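PDB 3SNK: response regulator CheY-like protein from Mesorhizobium loti, which forms the receiver-like N-terminal domain of a longer pilus assembly protein that probably binds and hydrolyses ATP. Local coordinates for residues P60-L73 / V88-Q101. Residues are numbered along the deposited sequence; the frame is centred on the assembly and turned at random.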
ATOM      1  N   PRO A  60       0.067 -12.732   1.050  1.00 74.64           N
ATOM      2  CA  PRO A  60       0.652 -11.376   1.161  1.00 71.59           C
ATOM      3  C   PRO A  60       1.521 -11.180   2.406  1.00 68.74           C
ATOM      4  O   PRO A  60       1.280 -11.767   3.455  1.00 68.31           O
ATOM      5  CB  PRO A  60      -0.563 -10.442   1.190  1.00 71.94           C
ATOM      6  CG  PRO A  60      -1.700 -11.312   1.693  1.00 77.48           C
ATOM      7  CD  PRO A  60      -1.410 -12.697   1.165  1.00 76.22           C
ATOM      8  N   GLY A  61       2.575 -10.407   2.218  1.00 61.15           N
ATOM      9  CA  GLY A  61       3.512 -10.038   3.260  1.00 58.61           C
ATOM     10  C   GLY A  61       3.278  -8.594   3.640  1.00 54.32           C
ATOM     11  O   GLY A  61       3.139  -8.285   4.820  1.00 53.05           O
ATOM     12  N   ILE A  62       3.214  -7.709   2.632  1.00 46.17           N
ATOM     13  CA  ILE A  62       3.034  -6.261   2.765  1.00 44.13           C
ATOM     14  C   ILE A  62       2.135  -5.764   1.675  1.00 46.01           C
ATOM     15  O   ILE A  62       2.264  -6.198   0.531  1.00 46.50           O
ATOM     16  CB  ILE A  62       4.412  -5.496   2.679  1.00 48.88           C
ATOM     17  CG1 ILE A  62       5.393  -5.926   3.759  1.00 51.50           C
ATOM     18  CG2 ILE A  62       4.241  -3.965   2.692  1.00 48.74           C
ATOM     19  CD1 ILE A  62       6.814  -5.861   3.285  1.00 65.38           C
ATOM     20  N   VAL A  63       1.301  -4.781   2.003  1.00 40.55           N
ATOM     21  CA  VAL A  63       0.463  -4.072   1.049  1.00 40.51           C
ATOM     22  C   VAL A  63       0.951  -2.624   0.972  1.00 44.21           C
ATOM     23  O   VAL A  63       1.237  -2.009   2.001  1.00 42.43           O
ATOM     24  CB  VAL A  63      -1.040  -4.155   1.413  1.00 43.84           C
ATOM     25  CG1 VAL A  63      -1.885  -3.221   0.552  1.00 43.79           C
ATOM     26  CG2 VAL A  63      -1.539  -5.576   1.261  1.00 44.32           C
ATOM     27  N   ILE A  64       1.046  -2.081  -0.236  1.00 41.42           N
ATOM     28  CA  ILE A  64       1.386  -0.673  -0.444  1.00 42.00           C
ATOM     29  C   ILE A  64       0.201  -0.063  -1.138  1.00 47.00           C
ATOM     30  O   ILE A  64      -0.184  -0.487  -2.242  1.00 47.28           O
ATOM     31  CB  ILE A  64       2.717  -0.406  -1.160  1.00 46.16           C
ATOM     32  CG1 ILE A  64       3.882  -1.018  -0.355  1.00 47.05           C
ATOM     33  CG2 ILE A  64       2.927   1.115  -1.360  1.00 47.86           C
ATOM     34  CD1 ILE A  64       5.187  -1.107  -1.081  1.00 55.36           C
ATOM     35  N   LEU A  65      -0.429   0.879  -0.463  1.00 42.40           N
ATOM     36  CA  LEU A  65      -1.639   1.454  -1.011  1.00 43.94           C
ATOM     37  C   LEU A  65      -1.422   2.937  -1.314  1.00 49.90           C
ATOM     38  O   LEU A  65      -1.167   3.739  -0.421  1.00 46.62           O
ATOM     39  CB  LEU A  65      -2.831   1.212  -0.060  1.00 42.73           C
ATOM     40  CG  LEU A  65      -4.194   1.789  -0.459  1.00 48.34           C
ATOM     41  CD1 LEU A  65      -4.736   1.137  -1.746  1.00 48.47           C
ATOM     42  CD2 LEU A  65      -5.180   1.634   0.676  1.00 50.04           C
ATOM     43  N   ASP A  66      -1.460   3.264  -2.608  1.00 49.74           N
ATOM     44  CA  ASP A  66      -1.349   4.647  -3.063  1.00 52.64           C
ATOM     45  C   ASP A  66      -2.746   5.240  -3.103  1.00 58.04           C
ATOM     46  O   ASP A  66      -3.518   4.936  -4.009  1.00 57.84           O
ATOM     47  CB  ASP A  66      -0.675   4.735  -4.446  1.00 55.94           C
ATOM     48  CG  ASP A  66      -0.571   6.134  -5.041  1.00 61.25           C
ATOM     49  OD1 ASP A  66      -0.725   7.124  -4.276  1.00 61.45           O
ATOM     50  OD2 ASP A  66      -0.261   6.243  -6.264  1.00 60.87           O
ATOM     51  N   LEU A  67      -3.062   6.068  -2.109  1.00 55.64           N
ATOM     52  CA  LEU A  67      -4.356   6.728  -1.960  1.00 56.70           C
ATOM     53  C   LEU A  67      -4.473   7.988  -2.825  1.00 63.33           C
ATOM     54  O   LEU A  67      -5.589   8.414  -3.125  1.00 65.20           O
ATOM     55  CB  LEU A  67      -4.578   7.079  -0.484  1.00 55.43           C
ATOM     56  CG  LEU A  67      -4.742   5.878   0.438  1.00 55.48           C
ATOM     57  CD1 LEU A  67      -4.438   6.247   1.843  1.00 53.94           C
ATOM     58  CD2 LEU A  67      -6.152   5.301   0.315  1.00 61.13           C
ATOM     59  N   GLY A  68      -3.334   8.570  -3.208  1.00 60.46           N
ATOM     60  CA  GLY A  68      -3.277   9.798  -4.008  1.00 62.17           C
ATOM     61  C   GLY A  68      -3.936  10.940  -3.265  1.00 66.02           C
ATOM     62  O   GLY A  68      -3.614  11.183  -2.093  1.00 64.27           O
ATOM     63  N   GLY A  69      -4.930  11.560  -3.908  1.00 64.39           N
ATOM     64  CA  GLY A  69      -5.754  12.604  -3.306  1.00 66.69           C
ATOM     65  C   GLY A  69      -6.699  12.105  -2.210  1.00 70.65           C
ATOM     66  O   GLY A  69      -7.362  12.912  -1.552  1.00 71.66           O
ATOM     67  N   GLY A  70      -6.765  10.779  -2.014  1.00 65.75           N
ATOM     68  CA  GLY A  70      -7.591  10.146  -0.985  1.00 64.38           C
ATOM     69  C   GLY A  70      -9.007   9.787  -1.393  1.00 70.26           C
ATOM     70  O   GLY A  70      -9.880   9.662  -0.532  1.00 69.38           O
ATOM     71  N   ASP A  71      -9.236   9.593  -2.705  1.00 69.49           N
ATOM     72  CA  ASP A  71     -10.536   9.244  -3.280  1.00 72.31           C
ATOM     73  C   ASP A  71     -11.064   7.915  -2.688  1.00 72.85           C
ATOM     74  O   ASP A  71     -12.241   7.828  -2.344  1.00 74.56           O
ATOM     75  CB  ASP A  71     -10.445   9.149  -4.826  1.00 77.23           C
ATOM     76  CG  ASP A  71      -9.691  10.284  -5.528  1.00 94.36           C
ATOM     77  OD1 ASP A  71      -8.422  10.315  -5.439  1.00 91.24           O
ATOM     78  OD2 ASP A  71     -10.354  11.094  -6.231  1.00105.16           O
ATOM     79  N   LEU A  72     -10.180   6.909  -2.537  1.00 64.97           N
ATOM     80  CA  LEU A  72     -10.507   5.585  -2.009  1.00 62.73           C
ATOM     81  C   LEU A  72     -11.000   5.633  -0.542  1.00 62.82           C
ATOM     82  O   LEU A  72     -11.834   4.824  -0.180  1.00 62.30           O
ATOM     83  CB  LEU A  72      -9.298   4.646  -2.136  1.00 60.45           C
ATOM     84  CG  LEU A  72      -9.569   3.146  -1.967  1.00 64.21           C
ATOM     85  CD1 LEU A  72     -10.270   2.570  -3.186  1.00 67.14           C
ATOM     86  CD2 LEU A  72      -8.282   2.389  -1.728  1.00 63.82           C
ATOM     87  N   LEU A  73     -10.551   6.606   0.264  1.00 57.67           N
ATOM     88  CA  LEU A  73     -10.938   6.749   1.671  1.00 55.88           C
ATOM     89  C   LEU A  73     -12.398   7.140   1.852  1.00 62.72           C
ATOM     90  O   LEU A  73     -12.940   6.986   2.951  1.00 61.40           O
ATOM     91  CB  LEU A  73     -10.042   7.774   2.377  1.00 55.57           C
ATOM     92  CG  LEU A  73      -8.556   7.446   2.429  1.00 55.78           C
ATOM     93  CD1 LEU A  73      -7.753   8.691   2.714  1.00 58.19           C
ATOM     94  CD2 LEU A  73      -8.237   6.334   3.457  1.00 48.19           C
ATOM     95  N   VAL A  88      -1.779  -8.022   7.647  1.00 38.79           N
ATOM     96  CA  VAL A  88      -0.542  -7.766   6.917  1.00 39.76           C
ATOM     97  C   VAL A  88      -0.215  -6.249   7.084  1.00 42.65           C
ATOM     98  O   VAL A  88      -1.154  -5.436   7.113  1.00 42.38           O
ATOM     99  CB  VAL A  88      -0.571  -8.198   5.416  1.00 44.36           C
ATOM    100  CG1 VAL A  88      -1.036  -9.636   5.245  1.00 45.33           C
ATOM    101  CG2 VAL A  88      -1.414  -7.263   4.578  1.00 43.75           C
ATOM    102  N   PRO A  89       1.066  -5.869   7.230  1.00 39.49           N
ATOM    103  CA  PRO A  89       1.403  -4.437   7.273  1.00 39.54           C
ATOM    104  C   PRO A  89       0.909  -3.711   6.030  1.00 43.51           C
ATOM    105  O   PRO A  89       0.952  -4.238   4.900  1.00 43.77           O
ATOM    106  CB  PRO A  89       2.942  -4.421   7.326  1.00 42.37           C
ATOM    107  CG  PRO A  89       3.326  -5.789   7.793  1.00 48.07           C
ATOM    108  CD  PRO A  89       2.280  -6.713   7.274  1.00 42.05           C
ATOM    109  N   LEU A  90       0.427  -2.488   6.248  1.00 38.56           N
ATOM    110  CA  LEU A  90      -0.088  -1.649   5.201  1.00 36.90           C
ATOM    111  C   LEU A  90       0.704  -0.363   5.173  1.00 39.60           C
ATOM    112  O   LEU A  90       0.865   0.303   6.204  1.00 38.17           O
ATOM    113  CB  LEU A  90      -1.601  -1.394   5.434  1.00 36.54           C
ATOM    114  CG  LEU A  90      -2.283  -0.282   4.588  1.00 42.63           C
ATOM    115  CD1 LEU A  90      -2.298  -0.645   3.135  1.00 42.78           C
ATOM    116  CD2 LEU A  90      -3.754  -0.075   5.039  1.00 45.10           C
ATOM    117  N   ILE A  91       1.264  -0.048   4.017  1.00 37.48           N
ATOM    118  CA  ILE A  91       2.026   1.198   3.867  1.00 39.33           C
ATOM    119  C   ILE A  91       1.147   2.108   3.061  1.00 44.91           C
ATOM    120  O   ILE A  91       0.765   1.749   1.942  1.00 44.26           O
ATOM    121  CB  ILE A  91       3.450   1.007   3.288  1.00 42.19           C
ATOM    122  CG1 ILE A  91       4.308   0.191   4.271  1.00 43.28           C
ATOM    123  CG2 ILE A  91       4.110   2.374   3.001  1.00 45.11           C
ATOM    124  CD1 ILE A  91       5.552  -0.474   3.644  1.00 54.40           C
ATOM    125  N   ALA A  92       0.763   3.247   3.651  1.00 41.90           N
ATOM    126  CA  ALA A  92      -0.105   4.185   2.940  1.00 41.71           C
ATOM    127  C   ALA A  92       0.714   5.319   2.362  1.00 47.28           C
ATOM    128  O   ALA A  92       1.582   5.876   3.030  1.00 46.86           O
ATOM    129  CB  ALA A  92      -1.180   4.724   3.864  1.00 42.25           C
ATOM    130  N   VAL A  93       0.450   5.628   1.085  1.00 45.18           N
ATOM    131  CA  VAL A  93       1.078   6.724   0.369  1.00 46.93           C
ATOM    132  C   VAL A  93      -0.055   7.629  -0.072  1.00 53.53           C
ATOM    133  O   VAL A  93      -1.031   7.179  -0.688  1.00 51.82           O
ATOM    134  CB  VAL A  93       1.991   6.282  -0.816  1.00 50.39           C
ATOM    135  CG1 VAL A  93       2.754   7.475  -1.397  1.00 52.16           C
ATOM    136  CG2 VAL A  93       2.958   5.183  -0.389  1.00 48.95           C
ATOM    137  N   SER A  94       0.056   8.905   0.260  1.00 52.72           N
ATOM    138  CA  SER A  94      -0.957   9.857  -0.151  1.00 54.53           C
ATOM    139  C   SER A  94      -0.367  11.230  -0.287  1.00 60.43           C
ATOM    140  O   SER A  94       0.737  11.495   0.197  1.00 60.44           O
ATOM    141  CB  SER A  94      -2.100   9.885   0.868  1.00 57.90           C
ATOM    142  OG  SER A  94      -1.737  10.618   2.029  1.00 63.78           O
ATOM    143  N   ASP A  95      -1.141  12.130  -0.893  1.00 59.34           N
ATOM    144  CA  ASP A  95      -0.840  13.559  -0.917  1.00 61.90           C
ATOM    145  C   ASP A  95      -1.446  14.074   0.401  1.00 62.43           C
ATOM    146  O   ASP A  95      -1.764  13.245   1.257  1.00 58.03           O
ATOM    147  CB  ASP A  95      -1.432  14.210  -2.180  1.00 67.31           C
ATOM    148  CG  ASP A  95      -0.734  13.780  -3.458  1.00 82.59           C
ATOM    149  OD1 ASP A  95       0.450  14.168  -3.652  1.00 86.75           O
ATOM    150  OD2 ASP A  95      -1.367  13.062  -4.269  1.00 86.21           O
ATOM    151  N   GLU A  96      -1.637  15.375   0.582  1.00 61.04           N
ATOM    152  CA  GLU A  96      -2.241  15.862   1.829  1.00 62.37           C
ATOM    153  C   GLU A  96      -3.702  15.447   1.901  1.00 64.07           C
ATOM    154  O   GLU A  96      -4.391  15.403   0.877  1.00 63.56           O
ATOM    155  CB  GLU A  96      -2.116  17.396   1.959  1.00 69.18           C
ATOM    156  CG  GLU A  96      -2.114  17.859   3.409  1.00 86.91           C
ATOM    157  CD  GLU A  96      -2.709  19.232   3.663  1.00119.66           C
ATOM    158  OE1 GLU A  96      -2.176  20.227   3.117  1.00118.24           O
ATOM    159  OE2 GLU A  96      -3.691  19.315   4.436  1.00119.30           O
ATOM    160  N   LEU A  97      -4.157  15.113   3.112  1.00 58.53           N
ATOM    161  CA  LEU A  97      -5.528  14.693   3.389  1.00 57.14           C
ATOM    162  C   LEU A  97      -6.235  15.663   4.325  1.00 63.12           C
ATOM    163  O   LEU A  97      -5.559  16.397   5.051  1.00 61.81           O
ATOM    164  CB  LEU A  97      -5.517  13.304   4.057  1.00 52.10           C
ATOM    165  CG  LEU A  97      -4.900  12.143   3.289  1.00 53.67           C
ATOM    166  CD1 LEU A  97      -4.904  10.869   4.146  1.00 51.08           C
ATOM    167  CD2 LEU A  97      -5.603  11.914   1.935  1.00 55.46           C
ATOM    168  N   THR A  98      -7.593  15.603   4.361  1.00 62.43           N
ATOM    169  CA  THR A  98      -8.420  16.367   5.307  1.00 66.47           C
ATOM    170  C   THR A  98      -8.479  15.582   6.589  1.00 70.74           C
ATOM    171  O   THR A  98      -8.104  14.404   6.605  1.00 66.52           O
ATOM    172  CB  THR A  98      -9.845  16.667   4.772  1.00 77.48           C
ATOM    173  OG1 THR A  98     -10.547  15.451   4.520  1.00 79.46           O
ATOM    174  CG2 THR A  98      -9.852  17.563   3.546  1.00 77.47           C
ATOM    175  N   SER A  99      -9.013  16.196   7.647  1.00 71.77           N
ATOM    176  CA  SER A  99      -9.188  15.567   8.948  1.00 70.57           C
ATOM    177  C   SER A  99     -10.099  14.350   8.865  1.00 73.35           C
ATOM    178  O   SER A  99      -9.830  13.338   9.527  1.00 69.34           O
ATOM    179  CB  SER A  99      -9.766  16.572   9.932  1.00 79.66           C
ATOM    180  OG  SER A  99     -11.076  16.944   9.542  1.00 94.39           O
ATOM    181  N   GLU A 100     -11.182  14.457   8.054  1.00 72.24           N
ATOM    182  CA  GLU A 100     -12.177  13.399   7.825  1.00 70.46           C
ATOM    183  C   GLU A 100     -11.508  12.217   7.138  1.00 66.35           C
ATOM    184  O   GLU A 100     -11.785  11.064   7.468  1.00 63.20           O
ATOM    185  CB  GLU A 100     -13.344  13.943   6.975  1.00 76.21           C
ATOM    186  CG  GLU A 100     -14.501  12.973   6.770  1.00 92.25           C
ATOM    187  CD  GLU A 100     -15.520  13.417   5.736  1.00126.84           C
ATOM    188  OE1 GLU A 100     -15.241  13.264   4.523  1.00126.16           O
ATOM    189  OE2 GLU A 100     -16.601  13.906   6.136  1.00124.30           O
ATOM    190  N   GLN A 101     -10.602  12.506   6.205  1.00 59.76           N
ATOM    191  CA  GLN A 101      -9.877  11.467   5.505  1.00 55.58           C
ATOM    192  C   GLN A 101      -8.827  10.845   6.409  1.00 57.72           C
ATOM    193  O   GLN A 101      -8.585   9.645   6.296  1.00 54.90           O
ATOM    194  CB  GLN A 101      -9.239  12.024   4.245  1.00 57.22           C
ATOM    195  CG  GLN A 101     -10.263  12.386   3.173  1.00 62.19           C
ATOM    196  CD  GLN A 101      -9.607  13.129   2.042  1.00 73.77           C
ATOM    197  OE1 GLN A 101      -8.828  14.058   2.251  1.00 61.10           O
ATOM    198  NE2 GLN A 101      -9.898  12.727   0.815  1.00 72.39           N
TER
HETATM  199  O   HOH W   1     -12.154  10.847   0.400  1.00 63.61           O
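Strands 62-68 and 90-94 pair in parallel in the middle of a five-stranded sheet, and the loops after them stay in touch as far as the start of helix 99-107. Val-63 and Leu-65 each bond through both N and O to segment 88-101, as in Val-63 N to Pro-89 O (3.0 Å) and Ile-91 N to Val-63 O (2.8 Å); Leu-67 N continues the pattern to Val-93 O. On one face Ile-64 and Ile-91 lie side by side; Ile-64 meets helices 24-36 and 120-129, and Ile-91 packs on 120-129. On the other, Leu-90 CD1 sits 3.7 Å from both Val-63 CG1 and Leu-65 CB; its CG is anti to the backbone N (chi1 168°), which brings its end over Val-63 and Leu-65. Beyond the strands, Asp-95 N bonds to Gly-68 O (2.9 Å). Gln-101 OE1 takes Thr-98 N on a lone pair (2.9 Å), and Gln-101 N bonds weakly to OG1 of the N-cap Thr-98, completing a capping box, while NE2 bonds weakly to Gly-69 O and Gly-70 O and, through a water, again to Gly-70 O. An alanine at Gln-101 is likely to leave Thr-98 N without this acceptor and Gly-69 O and Gly-70 O without its weak amide bonds. Asp-66, near the C-terminal end of its strand, directs OD2 into a salt bridge with Lys-116 and a hydrogen bond with Ser-21, consistent with the acidic pocket of a CheY-like receiver, whose beta-alpha-beta crossover here runs through helix 78-82.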